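Side-chain contact in TRAP-type transporter, periplasmic component (Cupriavidus necator, PDB 4P8B), which binds (S)-2-acetolactate and probably delivers it, as the periplasmic component, to a TRAP-type transporter: residues A[138-143]-A[248-253]. Numbering follows the deposited sequence.
Sequences TLEKAG and VNKQIW
Gly143 and Lys250 are the nearest backbone pair across 138-143 and 248-253, and Lys250 N donates to Gly143 O at 3.3 Å. The N-H approaches from above the carbonyl plane, 43° out of it. The same oxygen lies against the side chain of Lys250, with CB 3.3 Å from Gly143 O. Further along, Lys250 CD passes over Gly143 CA at 4.0 Å. Lys250 is extended as far as CE, with CG anti to the backbone N (chi1 179°), which carries the chain along the glycine. Only its last torsion bends, turning the ammonium group to Glu140. There NZ and Glu140 OE2 form a long salt bridge of 3.7 Å. NZ has a second acidic partner in Glu254, so the lysine links two carboxylates.

The contact joins two helix ends beside the five-stranded mixed sheet, away from the acetolactate pocket. Gly143 closes helix 130-141 in a Schellman motif, just before edge strand 144-154. Its positive phi of 95° is one that glycine adopts readily. Asn249 ends the neighbouring antiparallel strand 241-249 and is the N-cap of helix 250-255. Asn249 OD1 takes the N-H of Ile252 at 2.9 Å, in the carbonyl plane, and a weak bond from Gln251 N. Asn249 ND2 donates to the backbone oxygen of Ile86 and only weakly to Gln251 OE1. Both ends of this buried amide are therefore bonded, which fixes its rotation. Strand pairing of Val248 with Val145 lies next to the Gly143 bond.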
loop_
_atom_site.group_PDB
_atom_site.type_symbol
_atom_site.label_atom_id
_atom_site.label_comp_id
_atom_site.label_asym_id
_atom_site.label_seq_id
_atom_site.Cartn_x
_atom_site.Cartn_y
_atom_site.Cartn_z
ATOM N N THR A 138 1.028 -14.002 -11.828
ATOM C CA THR A 138 -0.276 -13.528 -12.252
ATOM C C THR A 138 -0.137 -12.163 -12.934
ATOM O O THR A 138 -0.747 -11.894 -13.977
ATOM C CB THR A 138 -1.240 -13.436 -11.060
ATOM O OG1 THR A 138 -1.547 -14.758 -10.575
ATOM C CG2 THR A 138 -2.534 -12.737 -11.463
ATOM N N LEU A 139 0.677 -11.286 -12.355
ATOM C CA LEU A 139 0.881 -9.968 -12.938
ATOM C C LEU A 139 1.544 -10.041 -14.313
ATOM O O LEU A 139 1.139 -9.347 -15.250
ATOM C CB LEU A 139 1.720 -9.101 -11.991
ATOM C CG LEU A 139 1.048 -8.674 -10.698
ATOM C CD1 LEU A 139 2.069 -8.007 -9.797
ATOM C CD2 LEU A 139 -0.102 -7.743 -11.001
ATOM N N GLU A 140 2.560 -10.888 -14.434
ATOM C CA GLU A 140 3.289 -11.033 -15.686
ATOM C C GLU A 140 2.331 -11.453 -16.803
ATOM O O GLU A 140 2.387 -10.930 -17.922
ATOM C CB GLU A 140 4.440 -12.026 -15.517
ATOM C CG GLU A 140 5.461 -11.963 -16.645
ATOM C CD GLU A 140 4.976 -12.649 -17.904
ATOM O OE1 GLU A 140 4.144 -13.575 -17.790
ATOM O OE2 GLU A 140 5.423 -12.258 -19.005
ATOM N N LYS A 141 1.420 -12.365 -16.491
ATOM C CA LYS A 141 0.495 -12.861 -17.506
ATOM C C LYS A 141 -0.448 -11.754 -17.934
ATOM O O LYS A 141 -0.952 -11.755 -19.062
ATOM C CB LYS A 141 -0.311 -14.053 -16.976
ATOM C CG LYS A 141 0.490 -15.334 -16.817
ATOM C CD LYS A 141 -0.394 -16.475 -16.334
ATOM C CE LYS A 141 0.356 -17.811 -16.300
ATOM N NZ LYS A 141 1.237 -17.936 -15.097
ATOM N N ALA A 142 -0.677 -10.803 -17.028
ATOM C CA ALA A 142 -1.595 -9.697 -17.278
ATOM C C ALA A 142 -0.980 -8.559 -18.084
ATOM O O ALA A 142 -1.655 -7.568 -18.364
ATOM C CB ALA A 142 -2.122 -9.160 -15.954
ATOM N N GLY A 143 0.292 -8.671 -18.444
ATOM C CA GLY A 143 0.914 -7.671 -19.298
ATOM C C GLY A 143 1.657 -6.584 -18.551
ATOM O O GLY A 143 1.973 -5.532 -19.099
ATOM N N VAL A 248 6.965 -2.642 -14.885
ATOM C CA VAL A 248 7.189 -2.014 -16.183
ATOM C C VAL A 248 6.147 -2.571 -17.136
ATOM O O VAL A 248 5.853 -3.763 -17.123
ATOM C CB VAL A 248 8.603 -2.330 -16.713
ATOM C CG1 VAL A 248 8.833 -1.670 -18.084
ATOM C CG2 VAL A 248 9.646 -1.869 -15.750
ATOM N N ASN A 249 5.591 -1.715 -17.984
ATOM C CA ASN A 249 4.732 -2.177 -19.071
ATOM C C ASN A 249 5.456 -3.219 -19.959
ATOM O O ASN A 249 6.635 -3.080 -20.195
ATOM C CB ASN A 249 4.273 -0.969 -19.900
ATOM C CG ASN A 249 3.685 -1.365 -21.253
ATOM O OD1 ASN A 249 4.415 -1.603 -22.226
ATOM N ND2 ASN A 249 2.368 -1.467 -21.317
ATOM N N LYS A 250 4.736 -4.268 -20.351
ATOM C CA LYS A 250 5.306 -5.420 -21.074
ATOM C C LYS A 250 5.987 -5.010 -22.371
ATOM O O LYS A 250 7.097 -5.465 -22.662
ATOM C CB LYS A 250 4.198 -6.445 -21.337
ATOM C CG LYS A 250 4.619 -7.712 -22.113
ATOM C CD LYS A 250 3.413 -8.638 -22.244
ATOM C CE LYS A 250 3.712 -9.876 -23.074
ATOM N NZ LYS A 250 4.631 -10.808 -22.369
ATOM N N GLN A 251 5.356 -4.129 -23.137
ATOM C CA GLN A 251 5.939 -3.750 -24.425
ATOM C C GLN A 251 7.159 -2.836 -24.247
ATOM O O GLN A 251 8.110 -2.898 -25.015
ATOM C CB GLN A 251 4.885 -3.134 -25.338
ATOM C CG GLN A 251 3.867 -4.151 -25.863
ATOM C CD GLN A 251 2.737 -4.426 -24.891
ATOM O OE1 GLN A 251 2.356 -3.560 -24.106
ATOM N NE2 GLN A 251 2.187 -5.640 -24.943
ATOM N N ILE A 252 7.145 -2.007 -23.202
ATOM C CA ILE A 252 8.303 -1.192 -22.875
ATOM C C ILE A 252 9.427 -2.128 -22.473
ATOM O O ILE A 252 10.567 -2.002 -22.932
ATOM C CB ILE A 252 7.988 -0.223 -21.703
ATOM C CG1 ILE A 252 6.959 0.817 -22.147
ATOM C CG2 ILE A 252 9.249 0.445 -21.203
ATOM C CD1 ILE A 252 7.467 1.801 -23.177
ATOM N N TRP A 253 9.095 -3.087 -21.612
ATOM C CA TRP A 253 10.056 -4.090 -21.159
ATOM C C TRP A 253 10.728 -4.776 -22.365
ATOM O O TRP A 253 11.949 -4.776 -22.453
ATOM C CB TRP A 253 9.344 -5.099 -20.257
ATOM C CG TRP A 253 10.206 -6.156 -19.638
ATOM C CD1 TRP A 253 10.195 -7.490 -19.944
ATOM C CD2 TRP A 253 11.218 -5.988 -18.628
ATOM N NE1 TRP A 253 11.113 -8.161 -19.174
ATOM C CE2 TRP A 253 11.766 -7.265 -18.371
ATOM C CE3 TRP A 253 11.715 -4.888 -17.921
ATOM C CZ2 TRP A 253 12.774 -7.473 -17.429
ATOM C CZ3 TRP A 253 12.727 -5.100 -16.991
ATOM C CH2 TRP A 253 13.235 -6.378 -16.749
#